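Local coordinates for putative secreted cellulose binding protein (Streptomyces coelicolor, PDB 4OY7), which uses copper to cleave glycosidic bonds of cellulose oxidatively, as the catalytic domain of a lytic polysaccharide monooxygenase of family AA10, at residues A4-R10 and S187-V191; T11-Q15 and L44-V50; W89-T95 and D190-G196. All coordinates share one frame; numbering follows the deposited sequence.

Contact 1. Residues A4-R10 and S187-V191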
loop_
_atom_site.group_PDB
_atom_site.type_symbol
_atom_site.label_atom_id
_atom_site.label_comp_id
_atom_site.label_asym_id
_atom_site.label_seq_id
_atom_site.Cartn_x
_atom_site.Cartn_y
_atom_site.Cartn_z
ATOM N N ALA A 4 1.587 -3.880 1.281
ATOM C CA ALA A 4 0.517 -4.801 1.110
ATOM C C ALA A 4 0.669 -5.564 -0.218
ATOM O O ALA A 4 1.012 -4.970 -1.253
ATOM C CB ALA A 4 -0.816 -4.086 1.141
ATOM N N MET A 5 0.434 -6.882 -0.157
ATOM C CA MET A 5 0.410 -7.710 -1.359
ATOM C C MET A 5 -0.996 -8.115 -1.821
ATOM O O MET A 5 -1.221 -8.360 -3.008
ATOM C CB MET A 5 1.260 -8.973 -1.141
ATOM C CG MET A 5 2.729 -8.679 -0.842
ATOM S SD MET A 5 3.606 -10.138 -0.241
ATOM C CE MET A 5 3.540 -11.044 -1.769
ATOM N N MET A 6 -1.948 -8.179 -0.890
ATOM C CA MET A 6 -3.328 -8.562 -1.185
ATOM C C MET A 6 -4.222 -7.862 -0.159
ATOM O O MET A 6 -4.083 -8.157 1.033
ATOM C CB MET A 6 -3.516 -10.079 -1.019
ATOM C CG MET A 6 -2.993 -10.926 -2.169
ATOM S SD MET A 6 -3.764 -12.567 -2.325
ATOM C CE MET A 6 -5.459 -12.102 -2.615
ATOM N N PRO A 7 -5.039 -6.842 -0.572
ATOM C CA PRO A 7 -5.044 -6.130 -1.877
ATOM C C PRO A 7 -3.746 -5.358 -2.055
ATOM O O PRO A 7 -3.326 -4.603 -1.165
ATOM C CB PRO A 7 -6.218 -5.147 -1.743
ATOM C CG PRO A 7 -6.315 -4.895 -0.291
ATOM C CD PRO A 7 -5.992 -6.222 0.365
ATOM N N GLY A 8 -3.120 -5.571 -3.202
ATOM C CA GLY A 8 -1.754 -5.165 -3.409
ATOM C C GLY A 8 -1.617 -3.677 -3.470
ATOM O O GLY A 8 -2.495 -2.983 -3.962
ATOM N N SER A 9 -0.489 -3.191 -2.972
ATOM C CA SER A 9 -0.180 -1.779 -2.959
ATOM C C SER A 9 0.215 -1.324 -4.370
ATOM O O SER A 9 0.415 -2.153 -5.268
ATOM C CB SER A 9 0.962 -1.528 -1.982
ATOM O OG SER A 9 2.193 -1.928 -2.554
ATOM N N ARG A 10 0.298 -0.010 -4.573
ATOM C CA ARG A 10 0.647 0.522 -5.910
ATOM C C ARG A 10 2.000 0.026 -6.400
ATOM O O ARG A 10 2.133 -0.416 -7.555
ATOM C CB ARG A 10 0.620 2.042 -5.907
ATOM C CG ARG A 10 -0.784 2.600 -5.798
ATOM C CD ARG A 10 -0.857 4.118 -5.771
ATOM N NE ARG A 10 -2.260 4.491 -5.887
ATOM C CZ ARG A 10 -2.744 5.714 -5.786
ATOM N NH1 ARG A 10 -1.927 6.737 -5.549
ATOM N NH2 ARG A 10 -4.056 5.911 -5.909
ATOM N N SER A 187 1.672 2.018 2.947
ATOM C CA SER A 187 1.121 1.191 1.878
ATOM C C SER A 187 -0.198 1.684 1.374
ATOM O O SER A 187 -1.101 1.855 2.163
ATOM C CB SER A 187 0.929 -0.232 2.399
ATOM O OG SER A 187 0.368 -1.094 1.419
ATOM N N CYS A 188 -0.342 1.799 0.051
ATOM C CA CYS A 188 -1.583 2.305 -0.575
ATOM C C CYS A 188 -2.084 1.336 -1.618
ATOM O O CYS A 188 -1.355 1.012 -2.551
ATOM C CB CYS A 188 -1.308 3.616 -1.263
ATOM S SG CYS A 188 -1.208 5.067 -0.158
ATOM N N SER A 189 -3.314 0.868 -1.455
ATOM C CA SER A 189 -3.901 -0.132 -2.348
ATOM C C SER A 189 -5.206 0.398 -2.951
ATOM O O SER A 189 -6.173 0.674 -2.256
ATOM C CB SER A 189 -4.192 -1.399 -1.564
ATOM O OG SER A 189 -3.011 -1.904 -0.957
ATOM N N ASP A 190 -5.211 0.517 -4.273
ATOM C CA ASP A 190 -6.405 0.855 -5.002
ATOM C C ASP A 190 -7.341 -0.330 -5.081
ATOM O O ASP A 190 -6.916 -1.455 -5.418
ATOM C CB ASP A 190 -6.043 1.305 -6.406
ATOM C CG ASP A 190 -5.303 2.620 -6.407
ATOM O OD1 ASP A 190 -4.077 2.584 -6.540
ATOM O OD2 ASP A 190 -5.924 3.682 -6.201
ATOM N N VAL A 191 -8.614 -0.097 -4.783
ATOM C CA VAL A 191 -9.630 -1.158 -4.796
ATOM C C VAL A 191 -10.897 -0.611 -5.442
ATOM O O VAL A 191 -11.044 0.621 -5.628
ATOM C CB VAL A 191 -9.940 -1.698 -3.383
ATOM C CG1 VAL A 191 -8.644 -2.132 -2.702
ATOM C CG2 VAL A 191 -10.710 -0.686 -2.542
HETATM O O HOH W 1 -5.129 -3.357 -4.532
HETATM O O HOH W 2 -2.886 -0.691 -5.492
#

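Contact 2. Residues T11-Q15 and L44-V50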
loop_
_atom_site.group_PDB
_atom_site.type_symbol
_atom_site.label_atom_id
_atom_site.label_comp_id
_atom_site.label_asym_id
_atom_site.label_seq_id
_atom_site.Cartn_x
_atom_site.Cartn_y
_atom_site.Cartn_z
ATOM N N THR A 11 3.009 0.119 -5.546
ATOM C CA THR A 11 4.329 -0.344 -5.966
ATOM C C THR A 11 4.362 -1.858 -6.230
ATOM O O THR A 11 5.045 -2.325 -7.131
ATOM C CB THR A 11 5.450 0.029 -4.997
ATOM O OG1 THR A 11 5.171 -0.491 -3.690
ATOM C CG2 THR A 11 5.665 1.551 -4.969
ATOM N N TYR A 12 3.623 -2.627 -5.441
ATOM C CA TYR A 12 3.615 -4.067 -5.614
ATOM C C TYR A 12 2.896 -4.462 -6.895
ATOM O O TYR A 12 3.404 -5.210 -7.683
ATOM C CB TYR A 12 3.000 -4.761 -4.389
ATOM C CG TYR A 12 2.981 -6.258 -4.516
ATOM C CD1 TYR A 12 4.167 -6.990 -4.569
ATOM C CD2 TYR A 12 1.775 -6.948 -4.635
ATOM C CE1 TYR A 12 4.155 -8.379 -4.684
ATOM C CE2 TYR A 12 1.765 -8.325 -4.747
ATOM C CZ TYR A 12 2.944 -9.036 -4.790
ATOM O OH TYR A 12 2.896 -10.436 -4.924
ATOM N N LEU A 13 1.707 -3.922 -7.106
ATOM C CA LEU A 13 0.977 -4.245 -8.337
ATOM C C LEU A 13 1.711 -3.736 -9.559
ATOM O O LEU A 13 1.659 -4.360 -10.599
ATOM C CB LEU A 13 -0.441 -3.713 -8.312
ATOM C CG LEU A 13 -1.385 -4.341 -7.280
ATOM C CD1 LEU A 13 -2.798 -3.813 -7.419
ATOM C CD2 LEU A 13 -1.386 -5.866 -7.349
ATOM N N CYS A 14 2.367 -2.591 -9.444
ATOM C CA CYS A 14 3.070 -2.081 -10.594
ATOM C C CYS A 14 4.286 -2.945 -10.925
ATOM O O CYS A 14 4.580 -3.207 -12.104
ATOM C CB CYS A 14 3.432 -0.616 -10.428
ATOM S SG CYS A 14 2.035 0.513 -10.749
ATOM N N GLN A 15 4.970 -3.430 -9.905
ATOM C CA GLN A 15 6.115 -4.282 -10.159
ATOM C C GLN A 15 5.674 -5.629 -10.755
ATOM O O GLN A 15 6.372 -6.165 -11.611
ATOM C CB GLN A 15 6.998 -4.404 -8.923
ATOM C CG GLN A 15 6.521 -5.341 -7.834
ATOM C CD GLN A 15 7.001 -6.774 -8.015
ATOM O OE1 GLN A 15 8.043 -7.023 -8.582
ATOM N NE2 GLN A 15 6.245 -7.713 -7.471
ATOM N N LEU A 44 10.469 0.160 -8.261
ATOM C CA LEU A 44 9.915 -1.183 -8.469
ATOM C C LEU A 44 10.842 -2.312 -8.032
ATOM O O LEU A 44 10.373 -3.365 -7.583
ATOM C CB LEU A 44 9.487 -1.366 -9.922
ATOM C CG LEU A 44 8.427 -0.356 -10.375
ATOM C CD1 LEU A 44 8.039 -0.630 -11.817
ATOM C CD2 LEU A 44 7.216 -0.415 -9.469
ATOM N N TYR A 45 12.158 -2.133 -8.171
ATOM C CA TYR A 45 13.073 -3.130 -7.629
ATOM C C TYR A 45 12.977 -3.128 -6.109
ATOM O O TYR A 45 13.179 -4.159 -5.480
ATOM C CB TYR A 45 14.500 -2.867 -8.061
ATOM C CG TYR A 45 14.723 -3.093 -9.538
ATOM C CD1 TYR A 45 14.449 -4.326 -10.137
ATOM C CD2 TYR A 45 15.235 -2.080 -10.334
ATOM C CE1 TYR A 45 14.702 -4.528 -11.497
ATOM C CE2 TYR A 45 15.453 -2.265 -11.689
ATOM C CZ TYR A 45 15.199 -3.487 -12.261
ATOM O OH TYR A 45 15.429 -3.649 -13.618
ATOM N N ASN A 46 12.663 -1.965 -5.539
ATOM C CA ASN A 46 12.518 -1.808 -4.076
ATOM C C ASN A 46 11.095 -1.488 -3.673
ATOM O O ASN A 46 10.870 -0.679 -2.812
ATOM C CB ASN A 46 13.434 -0.688 -3.590
ATOM C CG ASN A 46 14.898 -1.043 -3.733
ATOM O OD1 ASN A 46 15.455 -1.802 -2.913
ATOM N ND2 ASN A 46 15.541 -0.474 -4.732
ATOM N N TRP A 47 10.145 -2.164 -4.301
ATOM C CA TRP A 47 8.721 -1.921 -4.076
ATOM C C TRP A 47 8.241 -1.990 -2.611
ATOM O O TRP A 47 7.246 -1.348 -2.243
ATOM C CB TRP A 47 7.927 -2.910 -4.939
ATOM C CG TRP A 47 8.199 -4.365 -4.664
ATOM C CD1 TRP A 47 9.108 -5.165 -5.288
ATOM C CD2 TRP A 47 7.544 -5.201 -3.688
ATOM N NE1 TRP A 47 9.059 -6.436 -4.774
ATOM C CE2 TRP A 47 8.098 -6.483 -3.798
ATOM C CE3 TRP A 47 6.552 -4.976 -2.716
ATOM C CZ2 TRP A 47 7.699 -7.542 -2.981
ATOM C CZ3 TRP A 47 6.135 -6.040 -1.935
ATOM C CH2 TRP A 47 6.719 -7.305 -2.069
ATOM N N PHE A 48 9.000 -2.712 -1.799
ATOM C CA PHE A 48 8.735 -2.931 -0.381
ATOM C C PHE A 48 9.311 -1.853 0.537
ATOM O O PHE A 48 9.069 -1.890 1.741
ATOM C CB PHE A 48 9.334 -4.295 0.008
ATOM C CG PHE A 48 10.709 -4.530 -0.581
ATOM C CD1 PHE A 48 11.811 -3.799 -0.137
ATOM C CD2 PHE A 48 10.900 -5.452 -1.614
ATOM C CE1 PHE A 48 13.073 -3.979 -0.687
ATOM C CE2 PHE A 48 12.162 -5.643 -2.155
ATOM C CZ PHE A 48 13.238 -4.903 -1.698
ATOM N N ALA A 49 10.063 -0.901 -0.001
ATOM C CA ALA A 49 10.878 -0.032 0.831
ATOM C C ALA A 49 10.275 1.355 1.020
ATOM O O ALA A 49 10.987 2.339 1.188
ATOM C CB ALA A 49 12.305 0.040 0.265
ATOM N N VAL A 50 8.938 1.418 1.048
ATOM C CA VAL A 50 8.238 2.689 1.217
ATOM C C VAL A 50 8.196 3.037 2.716
ATOM O O VAL A 50 7.222 2.743 3.415
ATOM C CB VAL A 50 6.818 2.654 0.624
ATOM C CG1 VAL A 50 6.278 4.068 0.574
ATOM C CG2 VAL A 50 6.846 2.101 -0.790
HETATM O O HOH W 3 10.855 -5.991 -8.790
#

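Contact 3. Residues W89-T95 and D190-G196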
loop_
_atom_site.group_PDB
_atom_site.type_symbol
_atom_site.label_atom_id
_atom_site.label_comp_id
_atom_site.label_asym_id
_atom_site.label_seq_id
_atom_site.Cartn_x
_atom_site.Cartn_y
_atom_site.Cartn_z
ATOM N N TRP A 89 -4.824 3.463 -11.990
ATOM C CA TRP A 89 -3.906 2.535 -11.349
ATOM C C TRP A 89 -4.507 1.122 -11.376
ATOM O O TRP A 89 -5.733 0.972 -11.499
ATOM C CB TRP A 89 -3.679 2.911 -9.888
ATOM C CG TRP A 89 -2.871 4.136 -9.615
ATOM C CD1 TRP A 89 -3.338 5.387 -9.285
ATOM C CD2 TRP A 89 -1.441 4.233 -9.582
ATOM N NE1 TRP A 89 -2.295 6.239 -9.066
ATOM C CE2 TRP A 89 -1.116 5.574 -9.267
ATOM C CE3 TRP A 89 -0.405 3.335 -9.840
ATOM C CZ2 TRP A 89 0.217 6.016 -9.124
ATOM C CZ3 TRP A 89 0.900 3.771 -9.713
ATOM C CH2 TRP A 89 1.209 5.129 -9.395
ATOM N N PRO A 90 -3.658 0.087 -11.310
ATOM C CA PRO A 90 -4.203 -1.250 -11.145
ATOM C C PRO A 90 -5.002 -1.338 -9.869
ATOM O O PRO A 90 -4.682 -0.662 -8.926
ATOM C CB PRO A 90 -2.947 -2.132 -11.038
ATOM C CG PRO A 90 -1.851 -1.336 -11.619
ATOM C CD PRO A 90 -2.191 0.089 -11.317
ATOM N N ARG A 91 -6.029 -2.175 -9.822
ATOM C CA ARG A 91 -6.824 -2.252 -8.617
ATOM C C ARG A 91 -7.337 -3.657 -8.372
ATOM O O ARG A 91 -7.458 -4.471 -9.286
ATOM C CB ARG A 91 -7.999 -1.275 -8.644
ATOM C CG ARG A 91 -9.125 -1.562 -9.641
ATOM C CD ARG A 91 -10.121 -0.396 -9.776
ATOM N NE ARG A 91 -9.382 0.802 -10.168
ATOM C CZ ARG A 91 -9.046 1.804 -9.355
ATOM N NH1 ARG A 91 -8.258 2.765 -9.813
ATOM N NH2 ARG A 91 -9.475 1.872 -8.098
ATOM N N THR A 92 -7.683 -3.888 -7.122
ATOM C CA THR A 92 -8.263 -5.140 -6.677
ATOM C C THR A 92 -9.778 -4.985 -6.549
ATOM O O THR A 92 -10.265 -4.046 -5.918
ATOM C CB THR A 92 -7.676 -5.551 -5.329
ATOM O OG1 THR A 92 -6.246 -5.640 -5.437
ATOM C CG2 THR A 92 -8.214 -6.931 -4.891
ATOM N N HIS A 93 -10.486 -5.940 -7.138
ATOM C CA HIS A 93 -11.939 -5.947 -7.121
ATOM C C HIS A 93 -12.410 -6.657 -5.860
ATOM O O HIS A 93 -12.016 -7.804 -5.603
ATOM C CB HIS A 93 -12.451 -6.624 -8.407
ATOM C CG HIS A 93 -12.120 -5.844 -9.639
ATOM N ND1 HIS A 93 -13.079 -5.184 -10.381
ATOM C CD2 HIS A 93 -10.934 -5.593 -10.245
ATOM C CE1 HIS A 93 -12.494 -4.556 -11.389
ATOM N NE2 HIS A 93 -11.192 -4.775 -11.320
ATOM N N LEU A 94 -13.227 -5.950 -5.070
ATOM C CA LEU A 94 -13.704 -6.436 -3.768
ATOM C C LEU A 94 -15.201 -6.446 -3.654
ATOM O O LEU A 94 -15.894 -5.727 -4.360
ATOM C CB LEU A 94 -13.222 -5.514 -2.659
ATOM C CG LEU A 94 -11.722 -5.327 -2.546
ATOM C CD1 LEU A 94 -11.398 -4.368 -1.422
ATOM C CD2 LEU A 94 -11.077 -6.672 -2.310
ATOM N N THR A 95 -15.694 -7.249 -2.704
ATOM C CA THR A 95 -17.107 -7.272 -2.393
ATOM C C THR A 95 -17.321 -6.597 -1.050
ATOM O O THR A 95 -16.872 -7.094 0.001
ATOM C CB THR A 95 -17.647 -8.698 -2.371
ATOM O OG1 THR A 95 -17.338 -9.339 -3.615
ATOM C CG2 THR A 95 -19.176 -8.691 -2.191
ATOM N N ASP A 190 -5.211 0.517 -4.273
ATOM C CA ASP A 190 -6.405 0.855 -5.002
ATOM C C ASP A 190 -7.341 -0.330 -5.081
ATOM O O ASP A 190 -6.916 -1.455 -5.418
ATOM C CB ASP A 190 -6.043 1.305 -6.406
ATOM C CG ASP A 190 -5.303 2.620 -6.407
ATOM O OD1 ASP A 190 -4.077 2.584 -6.540
ATOM O OD2 ASP A 190 -5.924 3.682 -6.201
ATOM N N VAL A 191 -8.614 -0.097 -4.783
ATOM C CA VAL A 191 -9.630 -1.158 -4.796
ATOM C C VAL A 191 -10.897 -0.611 -5.442
ATOM O O VAL A 191 -11.044 0.621 -5.628
ATOM C CB VAL A 191 -9.940 -1.698 -3.383
ATOM C CG1 VAL A 191 -8.644 -2.132 -2.702
ATOM C CG2 VAL A 191 -10.710 -0.686 -2.542
ATOM N N VAL A 192 -11.798 -1.510 -5.805
ATOM C CA VAL A 192 -13.145 -1.117 -6.235
ATOM C C VAL A 192 -14.128 -2.090 -5.629
ATOM O O VAL A 192 -13.907 -3.305 -5.661
ATOM C CB VAL A 192 -13.282 -1.012 -7.776
ATOM C CG1 VAL A 192 -12.852 -2.289 -8.467
ATOM C CG2 VAL A 192 -14.698 -0.637 -8.181
ATOM N N PHE A 193 -15.196 -1.543 -5.053
ATOM C CA PHE A 193 -16.260 -2.338 -4.458
ATOM C C PHE A 193 -17.326 -2.586 -5.522
ATOM O O PHE A 193 -18.396 -1.926 -5.560
ATOM C CB PHE A 193 -16.861 -1.639 -3.235
ATOM C CG PHE A 193 -15.927 -1.542 -2.056
ATOM C CD1 PHE A 193 -15.652 -2.665 -1.267
ATOM C CD2 PHE A 193 -15.353 -0.329 -1.713
ATOM C CE1 PHE A 193 -14.810 -2.549 -0.173
ATOM C CE2 PHE A 193 -14.524 -0.212 -0.612
ATOM C CZ PHE A 193 -14.242 -1.334 0.141
ATOM N N ASP A 194 -17.050 -3.559 -6.388
ATOM C CA ASP A 194 -17.983 -3.911 -7.467
ATOM C C ASP A 194 -18.411 -5.377 -7.434
ATOM O O ASP A 194 -19.079 -5.843 -8.348
ATOM C CB ASP A 194 -17.406 -3.562 -8.833
ATOM C CG ASP A 194 -16.157 -4.360 -9.182
ATOM O OD1 ASP A 194 -15.635 -5.137 -8.331
ATOM O OD2 ASP A 194 -15.667 -4.184 -10.332
ATOM N N GLY A 195 -18.044 -6.108 -6.389
ATOM C CA GLY A 195 -18.330 -7.536 -6.335
ATOM C C GLY A 195 -19.693 -7.899 -5.782
ATOM O O GLY A 195 -20.402 -7.034 -5.221
ATOM N N GLY A 196 -20.050 -9.173 -5.969
ATOM C CA GLY A 196 -21.259 -9.816 -5.414
ATOM C C GLY A 196 -22.472 -9.419 -6.211
ATOM O O GLY A 196 -23.596 -9.878 -5.971
ATOM O OXT GLY A 196 -22.333 -8.610 -7.134
HETATM O O HOH W 4 -2.612 0.400 -7.853
HETATM O O HOH W 5 -8.655 3.713 -6.063
HETATM O O HOH W 6 -6.676 4.632 -8.760
HETATM O O HOH W 1 -5.129 -3.357 -4.532
#

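Contact 1. Residues A4-R10 and S187-V191
Ala-4 N donates to Ser-187 OG at 3.0 Å, close to straight at 163°. Pro-7 follows a cis peptide bond. Pro-7 O accepts a short bond from Ser-189 OG (2.7 Å), and the donor sits well above the carbonyl plane. Pro-7 CB meets Val-191 CG1 at 4.0 Å. Gly-8 O takes protons from two waters; one also donates to Asp-190 O, and the other accepts from Asp-190 N. Ser-9 is the N-cap of helix 10-18, its OG bonding Tyr-12 N, and its CA makes a CA-H...O contact with Cys-188 O. Arg-10 N donates to Cys-188 O at 2.8 Å. The extended Arg-10 chain (chi2 179°, chi3 171°) carries the guanidinium side-on to Asp-190. Arg-10 NE bonds Asp-190 OD1 at 2.7 Å and Arg-10 NH2 bonds Asp-190 OD2 at 2.9 Å, both to syn lone pairs, with the two planes nearly coplanar. Trp-89 adds a cation-pi contact. A leucine in place of Arg-10 would probably leave the buried Asp-190 carboxylate without its direct salt-bridge partner. Charged and polar bonds thus join strand 4-6, an outer strand of the antiparallel sheet, and the start of helix 10-18 to buried strand 184-193 of the mixed sheet.

Contact 2. Residues T11-Q15 and L44-V50
Tyr-12 and Trp-47 form the aromatic part of this contact. They make an edge-to-face pair, with the edge of Tyr-12 toward the face of the Trp-47 six-membered ring. The centroids are 4.7 Å apart and the planes meet at 51°, so the T is a tilted one. Tyr-12 CD1 makes the nearest approach, 3.4 Å from Trp-47 CZ3. The two side chains lie side by side and point the same way. Tyr-12 has CG anti to its backbone nitrogen (chi1 -179°), which swings the ring alongside the indole.

Gln-15 covers the other end of the same indole face. Gln-15 CG makes a CH-pi contact, 3.9 Å from the centroid of the Trp-47 five-membered ring. The chain bends at its second torsion, and the amide lies at only 18° to the ring plane. Phe-48 CD2 sits over the opposite face of the indole.

The direct polar link is short. Thr-11 OG1 donates to Trp-47 O at 2.7 Å. A water adds a second polar link by donating to both Gln-15 OE1 and Leu-44 O.

Among apolar contacts, Leu-44 CD2 touches Cys-14 CB at 3.9 Å and packs near Gln-15 CB. Cys-14 is itself tied to Cys-32 by a disulfide, and Tyr-82 packs on Thr-11 and Leu-44.

The Trp-47 side chain is about 8 Å from that of the copper ligand His-1. Helix 10-18 is thereby joined to the end of helix 42-45 and the type I beta turn from Asn-46 to Ala-49. Both belong to the helix-and-loop insertion between the first strand and the later strands of the beta-sandwich, which is typical of AA10 enzymes and here lies near the copper site.

Contact 3. Residues W89-T95 and D190-G196
His-93 and Asp-194 meet through their first torsions. His-93 CG stands anti to the carbonyl carbon (chi1 -66°). Asp-194 CG lies between its backbone nitrogen and carbonyl carbon (chi1 64°). These rotations bring His-93 ND1 to Asp-194 OD2 at 2.8 Å. Asp-194 OD2 uses its syn lone pair and lies close to the imidazole plane, while the carboxylate is turned about 30° against the ring. Val-192 CG1 covers one face of the imidazole in a CH-pi contact, 3.7 Å from the His-93 ring centroid.

The backbones pair in parallel. Thr-92 N donates to Asp-190 O, and Val-192 N returns a bond to Thr-92 O at 3.0 Å. Leu-94 N donates to Val-192 O at 2.8 Å, nearly straight. Gly-195 N also bonds Leu-94 O.

Arg-91 folds back at its third torsion. Arg-91 NH2 donates to Val-191 O at 3.2 Å. The oxygen lies in the guanidinium plane, but the donor stands well above the carbonyl plane. Arg-91 CD packs against Val-192 CG1 at 3.6 Å. Two waters connect Arg-91 NH1 and NH2 to Asp-190 OD2. That carboxylate has its main partner in Arg-10. Another water joins Pro-90 O to Asp-190 OD1.

On the face opposite His-93 and Val-192, Leu-94 CD1 meets Val-191 CB at 3.6 Å. Leu-94 CB lies near the Phe-193 ring. Trp-89 CB lies against Asp-190 OD1, and its NE1 bonds Ala-84 O.

Strand 92-94 is a short parallel addition to strand 184-193 in the mixed sheet. Strand 168-178 pairs antiparallel with 184-193, through backbone hydrogen bonds of Val-191 with Ala-170 and Phe-193 with Gly-168. Trp-89 packs on Cys-14 of helix 10-18 and on Ala-31 and Ala-35 of helix 30-39.

Contacts 1 and 3 both use strand 184-193 and share Asp-190 and Val-191. Their centres are about 11 Å apart. Contact 1 bridges the two sheets, bringing strand 4-6 of the antiparallel sheet to this strand. Contact 3 lies within the mixed sheet. The centre of contact 2 is about 10 Å from that of contact 1 and about 20 Å from that of contact 3. Its helix 10-18 follows directly on strand 4-6. Along the chain, contact 2 falls wholly between the two segments of contact 1, while contact 3 ends on the same strand and runs on to Gly-196. Cys-14 of contact 2 also packs on Trp-89 of contact 3. Together they join the helical region and both chain ends to the sandwich.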